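Local coordinates for five-membered-cyclitol-phosphate synthase (Streptomyces citricolor, PDB 6K96), which binds nicotinamide-adenine-dinucleotide in a Rossmann-type domain and belongs to the myo-inositol-1-phosphate synthase family, at residues B[22-27]-B[89-94]; B[40-45]-B[50-55]. All blocks are in the same frame, centred on the assembly; numbering follows the deposited sequence.

Interaction 1: B[22-27]-B[89-94]; sequences GAELYR and ELPDPG
Glu24 and Pro91 meet side chain to side chain, and the glutamate supplies nearly all of the helix's side of the contact between segment 22-27 and the loop 89-94. Its CB lies alongside a methyl of Leu90, CB to CD2 being 4.2 Å, although the CB of Leu90 itself starts away from the helix. Beyond CB the chain bends at chi2 (-79°), which turns the carboxylate against the proline ring. CG and the carboxyl carbon CD lie against the CG-CD side of that ring, with Glu24 CD 3.7 Å from Pro91 CG; the modelled fit is too close at one carbon pair to be taken literally. Proline suits this place because it offers a rigid apolar surface to the methylene CG.

At the tip the two oxygens differ. Glu24 OE2 accepts a bond from Arg27 NE at 2.9 Å, with an N-H...O angle of 147°, forming a salt bridge one helical turn along. The donor comes from the anti side, 25° out of the carboxylate plane. Glu24 OE1 instead lies 2.8 Å from Glu89 O. Both atoms are acceptors, so that approach is probably unfavourable.

Arg27 also reaches Ser53 O through NH1, weakly. Leu90 and Pro91 pack on Phe20, so the loop leading from helix 72-75 to strand 98-99, the outermost in this chain on its side of the parallel sheet, runs over one flank of helix 14-31, the first helix of the Rossmann-type fold, near the surface.

Interaction 2: B[40-45]-B[50-55]; sequences PGIKRP and IGVSDL
Asp54 OD2 is gripped by two groups: the side chain of Arg46, in a salt bridge, and the N-H of Gly51, the residue that faces Pro45 across the contact. The Gly51 N to Asp54 OD2 bond measures 2.9 Å and meets the oxygen on its anti side, 29° out of the carboxylate plane. It reinforces the type I turn from Gly51 to Asp54, where glycine, lacking a side chain, leaves room for the carboxylate. Pro45 O approaches the same glycine, 3.6 Å from Gly51 CA, as a plain backbone contact.

The side-chain contact is between Ile42 and Val52, whose tips meet, Ile42 CD1 lying 3.6 Å from Val52 CG2. In Ile42 a chi1 of -53° sets CG1 beside the backbone N and CG2 anti to it, and Ile42 CG2 also touches Val52 CG2, at 3.8 Å. Branched aliphatics fit here between Tyr26 and Trp277 of the second subunit.

Arg305 of helix 292-313 bonds Arg44 O and Ile50 O, one carbonyl from each segment. The two segments therefore touch through methyl packing and a backbone contact, and Arg305 gives them a shared polar partner.

Overall arrangement
Interaction 1 is a surface contact in which a charged side chain lies against a proline, whereas interaction 2 is buried and rests on aliphatic methyls. Helix 14-31 serves both: its Glu24 side faces loop 89-94, while Tyr26 turns to interaction 2, with its OH 2.6 Å from Pro40 O in a probable hydrogen bond and its ring against Val52. Ser53 adds a polar link, its OG bonding Ala23 O. Along the chain, 40-45 and 50-55 both fall between 22-27 and 89-94. Both contacts also border the second subunit, whose Trp277 meets Tyr26 edge to face, so the apolar side continues into the interface.

Interaction 1: B[22-27]-B[89-94]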
ATOM      1  N   GLY B  22     -21.252   7.653  20.943  1.00 41.38           N
ATOM      2  CA  GLY B  22     -20.086   8.533  21.114  1.00 42.82           C
ATOM      3  C   GLY B  22     -20.230   9.359  22.371  1.00 43.78           C
ATOM      4  O   GLY B  22     -19.393   9.249  23.218  1.00 47.03           O
ATOM      5  N   ALA B  23     -21.318  10.102  22.499  1.00 45.42           N
ATOM      6  CA  ALA B  23     -21.606  10.992  23.642  1.00 48.70           C
ATOM      7  C   ALA B  23     -21.465  10.238  24.964  1.00 51.10           C
ATOM      8  O   ALA B  23     -20.976  10.872  25.894  1.00 53.45           O
ATOM      9  CB  ALA B  23     -22.975  11.595  23.533  1.00 49.91           C
ATOM     10  N   GLU B  24     -21.870   8.967  25.057  1.00 53.72           N
ATOM     11  CA  GLU B  24     -21.760   8.172  26.320  1.00 57.15           C
ATOM     12  C   GLU B  24     -20.348   7.602  26.495  1.00 55.43           C
ATOM     13  O   GLU B  24     -20.024   7.272  27.654  1.00 57.08           O
ATOM     14  CB  GLU B  24     -22.735   6.993  26.411  1.00 60.66           C
ATOM     15  CG  GLU B  24     -23.960   7.275  27.290  1.00 64.52           C
ATOM     16  CD  GLU B  24     -23.797   7.177  28.816  1.00 65.84           C
ATOM     17  OE1 GLU B  24     -23.329   6.148  29.318  1.00 65.51           O
ATOM     18  OE2 GLU B  24     -24.152   8.138  29.507  1.00 70.05           O
ATOM     19  N   LEU B  25     -19.582   7.422  25.418  1.00 51.45           N
ATOM     20  CA  LEU B  25     -18.154   7.063  25.544  1.00 51.40           C
ATOM     21  C   LEU B  25     -17.435   8.249  26.181  1.00 51.92           C
ATOM     22  O   LEU B  25     -16.749   7.998  27.151  1.00 54.49           O
ATOM     23  CB  LEU B  25     -17.509   6.679  24.209  1.00 50.47           C
ATOM     24  CG  LEU B  25     -16.100   6.072  24.314  1.00 50.55           C
ATOM     25  CD1 LEU B  25     -15.963   4.817  23.479  1.00 51.44           C
ATOM     26  CD2 LEU B  25     -14.993   7.037  23.910  1.00 49.76           C
ATOM     27  N   TYR B  26     -17.604   9.480  25.693  1.00 51.43           N
ATOM     28  CA  TYR B  26     -16.957  10.668  26.310  1.00 51.91           C
ATOM     29  C   TYR B  26     -17.463  10.831  27.745  1.00 54.25           C
ATOM     30  O   TYR B  26     -16.680  11.318  28.535  1.00 54.89           O
ATOM     31  CB  TYR B  26     -17.199  11.956  25.521  1.00 50.88           C
ATOM     32  CG  TYR B  26     -16.488  11.959  24.204  1.00 49.49           C
ATOM     33  CD1 TYR B  26     -15.121  12.052  24.160  1.00 46.67           C
ATOM     34  CD2 TYR B  26     -17.176  11.815  23.004  1.00 49.99           C
ATOM     35  CE1 TYR B  26     -14.440  11.990  22.960  1.00 46.79           C
ATOM     36  CE2 TYR B  26     -16.507  11.755  21.786  1.00 48.34           C
ATOM     37  CZ  TYR B  26     -15.127  11.846  21.765  1.00 47.12           C
ATOM     38  OH  TYR B  26     -14.486  11.813  20.563  1.00 45.62           O
ATOM     39  N   ARG B  27     -18.724  10.501  28.059  1.00 57.51           N
ATOM     40  CA  ARG B  27     -19.247  10.656  29.443  1.00 61.27           C
ATOM     41  C   ARG B  27     -18.441   9.730  30.363  1.00 64.09           C
ATOM     42  O   ARG B  27     -18.102  10.170  31.474  1.00 64.36           O
ATOM     43  CB  ARG B  27     -20.745  10.361  29.571  1.00 61.07           C
ATOM     44  CG  ARG B  27     -21.486  11.475  30.301  1.00 62.15           C
ATOM     45  CD  ARG B  27     -22.805  11.156  30.989  1.00 62.80           C
ATOM     46  NE  ARG B  27     -23.950  10.925  30.118  1.00 62.67           N
ATOM     47  CZ  ARG B  27     -24.521  11.824  29.334  1.00 62.51           C
ATOM     48  NH1 ARG B  27     -24.057  13.062  29.254  1.00 61.51           N
ATOM     49  NH2 ARG B  27     -25.574  11.471  28.618  1.00 63.95           N
ATOM     50  N   GLU B  89     -22.110   1.462  28.800  1.00 74.06           N
ATOM     51  CA  GLU B  89     -23.504   1.279  29.257  1.00 75.18           C
ATOM     52  C   GLU B  89     -24.293   2.443  28.676  1.00 73.08           C
ATOM     53  O   GLU B  89     -24.287   3.524  29.280  1.00 72.47           O
ATOM     54  CB  GLU B  89     -23.607   1.256  30.780  1.00 79.09           C
ATOM     55  CG  GLU B  89     -23.006   2.481  31.440  1.00 83.18           C
ATOM     56  CD  GLU B  89     -22.511   2.258  32.858  1.00 88.44           C
ATOM     57  OE1 GLU B  89     -23.305   1.762  33.696  1.00 89.73           O
ATOM     58  OE2 GLU B  89     -21.324   2.570  33.123  1.00 92.32           O
ATOM     59  N   LEU B  90     -24.867   2.240  27.494  1.00 71.41           N
ATOM     60  CA  LEU B  90     -25.750   3.249  26.862  1.00 71.85           C
ATOM     61  C   LEU B  90     -26.980   3.410  27.752  1.00 69.71           C
ATOM     62  O   LEU B  90     -27.618   2.413  28.065  1.00 68.64           O
ATOM     63  CB  LEU B  90     -26.143   2.731  25.480  1.00 71.01           C
ATOM     64  CG  LEU B  90     -25.022   2.728  24.455  1.00 70.95           C
ATOM     65  CD1 LEU B  90     -25.444   1.929  23.229  1.00 72.03           C
ATOM     66  CD2 LEU B  90     -24.674   4.157  24.074  1.00 70.51           C
ATOM     67  N   PRO B  91     -27.357   4.667  28.216  1.00 66.88           N
ATOM     68  CA  PRO B  91     -28.489   4.983  29.079  1.00 68.84           C
ATOM     69  C   PRO B  91     -29.814   4.859  28.311  1.00 71.83           C
ATOM     70  O   PRO B  91     -29.789   4.920  27.101  1.00 70.20           O
ATOM     71  CB  PRO B  91     -28.242   6.451  29.477  1.00 66.78           C
ATOM     72  CG  PRO B  91     -27.462   7.027  28.320  1.00 65.75           C
ATOM     73  CD  PRO B  91     -26.649   5.869  27.793  1.00 65.26           C
ATOM     74  N   ASP B  92     -30.922   4.675  29.028  1.00 76.00           N
ATOM     75  CA  ASP B  92     -32.270   4.640  28.421  1.00 80.45           C
ATOM     76  C   ASP B  92     -32.877   6.025  28.595  1.00 79.55           C
ATOM     77  O   ASP B  92     -33.153   6.431  29.718  1.00 83.80           O
ATOM     78  CB  ASP B  92     -33.100   3.493  28.995  1.00 83.99           C
ATOM     79  CG  ASP B  92     -34.163   3.040  28.016  1.00 87.59           C
ATOM     80  OD1 ASP B  92     -35.176   3.770  27.899  1.00 90.22           O
ATOM     81  OD2 ASP B  92     -33.947   1.988  27.349  1.00 87.95           O
ATOM     82  N   PRO B  93     -33.088   6.794  27.502  1.00 75.78           N
ATOM     83  CA  PRO B  93     -33.626   8.149  27.612  1.00 72.96           C
ATOM     84  C   PRO B  93     -35.140   8.158  27.849  1.00 73.79           C
ATOM     85  O   PRO B  93     -35.637   9.229  28.108  1.00 73.77           O
ATOM     86  CB  PRO B  93     -33.279   8.811  26.275  1.00 71.63           C
ATOM     87  CG  PRO B  93     -33.143   7.651  25.295  1.00 73.25           C
ATOM     88  CD  PRO B  93     -32.866   6.396  26.107  1.00 75.03           C
ATOM     89  N   GLY B  94     -35.812   7.001  27.720  1.00 74.27           N
ATOM     90  CA  GLY B  94     -37.183   6.773  28.225  1.00 72.67           C
ATOM     91  C   GLY B  94     -38.285   6.991  27.201  1.00 69.56           C
ATOM     92  O   GLY B  94     -39.450   6.863  27.589  1.00 74.39           O
TER

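Interaction 2: B[40-45]-B[50-55]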
ATOM      1  N   PRO B  40     -10.119  12.445  22.413  1.00 42.58           N
ATOM      2  CA  PRO B  40      -9.749  12.162  21.022  1.00 42.78           C
ATOM      3  C   PRO B  40     -10.854  12.568  20.033  1.00 41.77           C
ATOM      4  O   PRO B  40     -11.987  12.218  20.234  1.00 40.44           O
ATOM      5  CB  PRO B  40      -9.567  10.636  20.983  1.00 42.40           C
ATOM      6  CG  PRO B  40     -10.499  10.147  22.101  1.00 43.11           C
ATOM      7  CD  PRO B  40     -10.456  11.230  23.165  1.00 42.88           C
ATOM      8  N   GLY B  41     -10.490  13.357  19.026  1.00 43.35           N
ATOM      9  CA  GLY B  41     -11.315  13.623  17.826  1.00 42.62           C
ATOM     10  C   GLY B  41     -12.187  14.847  17.994  1.00 42.40           C
ATOM     11  O   GLY B  41     -13.066  15.071  17.154  1.00 42.00           O
ATOM     12  N   ILE B  42     -11.944  15.640  19.037  1.00 43.54           N
ATOM     13  CA  ILE B  42     -12.735  16.855  19.373  1.00 43.09           C
ATOM     14  C   ILE B  42     -11.919  18.098  19.013  1.00 45.66           C
ATOM     15  O   ILE B  42     -10.922  18.344  19.698  1.00 50.17           O
ATOM     16  CB  ILE B  42     -13.100  16.784  20.859  1.00 43.35           C
ATOM     17  CG1 ILE B  42     -13.785  15.456  21.196  1.00 42.95           C
ATOM     18  CG2 ILE B  42     -13.938  17.981  21.258  1.00 44.08           C
ATOM     19  CD1 ILE B  42     -14.953  15.137  20.281  1.00 42.90           C
ATOM     20  N   LYS B  43     -12.305  18.843  17.977  1.00 47.87           N
ATOM     21  CA  LYS B  43     -11.609  20.088  17.565  1.00 49.92           C
ATOM     22  C   LYS B  43     -11.895  21.202  18.568  1.00 51.58           C
ATOM     23  O   LYS B  43     -10.994  22.021  18.802  1.00 56.59           O
ATOM     24  CB  LYS B  43     -12.029  20.610  16.187  1.00 52.41           C
ATOM     25  CG  LYS B  43     -10.917  21.401  15.493  1.00 55.42           C
ATOM     26  CD  LYS B  43     -11.268  22.583  14.585  1.00 59.77           C
ATOM     27  CE  LYS B  43     -10.348  23.785  14.829  1.00 64.55           C
ATOM     28  NZ  LYS B  43     -10.071  24.613  13.620  1.00 64.51           N
ATOM     29  N   ARG B  44     -13.121  21.278  19.077  1.00 50.50           N
ATOM     30  CA  ARG B  44     -13.598  22.375  19.967  1.00 50.11           C
ATOM     31  C   ARG B  44     -14.379  21.746  21.115  1.00 47.33           C
ATOM     32  O   ARG B  44     -15.505  21.321  20.918  1.00 49.16           O
ATOM     33  CB  ARG B  44     -14.505  23.344  19.199  1.00 52.29           C
ATOM     34  CG  ARG B  44     -13.862  23.942  17.959  1.00 55.67           C
ATOM     35  CD  ARG B  44     -14.495  25.272  17.543  1.00 58.76           C
ATOM     36  NE  ARG B  44     -13.980  25.729  16.263  1.00 60.31           N
ATOM     37  CZ  ARG B  44     -14.240  25.119  15.090  1.00 65.92           C
ATOM     38  NH1 ARG B  44     -15.016  24.040  15.045  1.00 66.28           N
ATOM     39  NH2 ARG B  44     -13.772  25.612  13.946  1.00 68.82           N
ATOM     40  N   PRO B  45     -13.795  21.564  22.307  1.00 44.91           N
ATOM     41  CA  PRO B  45     -14.460  20.828  23.376  1.00 43.67           C
ATOM     42  C   PRO B  45     -15.665  21.537  23.986  1.00 41.85           C
ATOM     43  O   PRO B  45     -16.379  20.902  24.731  1.00 41.89           O
ATOM     44  CB  PRO B  45     -13.374  20.691  24.461  1.00 44.83           C
ATOM     45  CG  PRO B  45     -12.045  20.966  23.773  1.00 44.92           C
ATOM     46  CD  PRO B  45     -12.396  21.897  22.638  1.00 46.33           C
ATOM     47  N   ILE B  50     -21.394  24.404  25.637  1.00 44.85           N
ATOM     48  CA  ILE B  50     -21.943  23.029  25.435  1.00 44.85           C
ATOM     49  C   ILE B  50     -20.797  22.082  25.130  1.00 44.50           C
ATOM     50  O   ILE B  50     -20.121  22.287  24.106  1.00 42.76           O
ATOM     51  CB  ILE B  50     -22.967  22.911  24.297  1.00 44.04           C
ATOM     52  CG1 ILE B  50     -23.965  24.064  24.294  1.00 43.89           C
ATOM     53  CG2 ILE B  50     -23.636  21.552  24.420  1.00 43.68           C
ATOM     54  CD1 ILE B  50     -24.790  24.087  23.067  1.00 44.17           C
ATOM     55  N   GLY B  51     -20.667  21.066  25.979  1.00 46.41           N
ATOM     56  CA  GLY B  51     -19.680  19.988  25.865  1.00 46.88           C
ATOM     57  C   GLY B  51     -20.140  18.928  24.905  1.00 46.55           C
ATOM     58  O   GLY B  51     -21.321  18.869  24.560  1.00 45.50           O
ATOM     59  N   VAL B  52     -19.215  18.049  24.583  1.00 47.80           N
ATOM     60  CA  VAL B  52     -19.400  17.027  23.522  1.00 48.00           C
ATOM     61  C   VAL B  52     -20.396  15.959  24.020  1.00 48.40           C
ATOM     62  O   VAL B  52     -20.883  15.159  23.190  1.00 45.43           O
ATOM     63  CB  VAL B  52     -17.998  16.517  23.160  1.00 48.12           C
ATOM     64  CG1 VAL B  52     -17.893  15.006  23.152  1.00 48.97           C
ATOM     65  CG2 VAL B  52     -17.556  17.137  21.849  1.00 48.17           C
ATOM     66  N   SER B  53     -20.722  15.980  25.319  1.00 49.24           N
ATOM     67  CA  SER B  53     -21.519  14.933  26.003  1.00 50.00           C
ATOM     68  C   SER B  53     -22.887  15.482  26.424  1.00 50.95           C
ATOM     69  O   SER B  53     -23.673  14.707  27.003  1.00 50.52           O
ATOM     70  CB  SER B  53     -20.745  14.422  27.191  1.00 51.34           C
ATOM     71  OG  SER B  53     -20.755  13.003  27.232  1.00 51.39           O
ATOM     72  N   ASP B  54     -23.147  16.769  26.157  1.00 51.68           N
ATOM     73  CA  ASP B  54     -24.281  17.535  26.739  1.00 52.82           C
ATOM     74  C   ASP B  54     -25.468  17.460  25.776  1.00 53.99           C
ATOM     75  O   ASP B  54     -25.836  18.496  25.168  1.00 54.66           O
ATOM     76  CB  ASP B  54     -23.831  18.955  27.096  1.00 53.48           C
ATOM     77  CG  ASP B  54     -22.849  18.991  28.275  1.00 53.86           C
ATOM     78  OD1 ASP B  54     -22.938  18.087  29.120  1.00 55.67           O
ATOM     79  OD2 ASP B  54     -21.988  19.908  28.337  1.00 51.64           O
ATOM     80  N   LEU B  55     -26.022  16.248  25.686  1.00 53.46           N
ATOM     81  CA  LEU B  55     -26.965  15.746  24.652  1.00 52.25           C
ATOM     82  C   LEU B  55     -28.084  14.956  25.338  1.00 51.45           C
ATOM     83  O   LEU B  55     -27.801  13.909  25.979  1.00 49.60           O
ATOM     84  CB  LEU B  55     -26.194  14.816  23.703  1.00 52.41           C
ATOM     85  CG  LEU B  55     -26.317  15.069  22.210  1.00 51.54           C
ATOM     86  CD1 LEU B  55     -26.208  16.543  21.898  1.00 53.19           C
ATOM     87  CD2 LEU B  55     -25.227  14.321  21.474  1.00 52.11           C
TER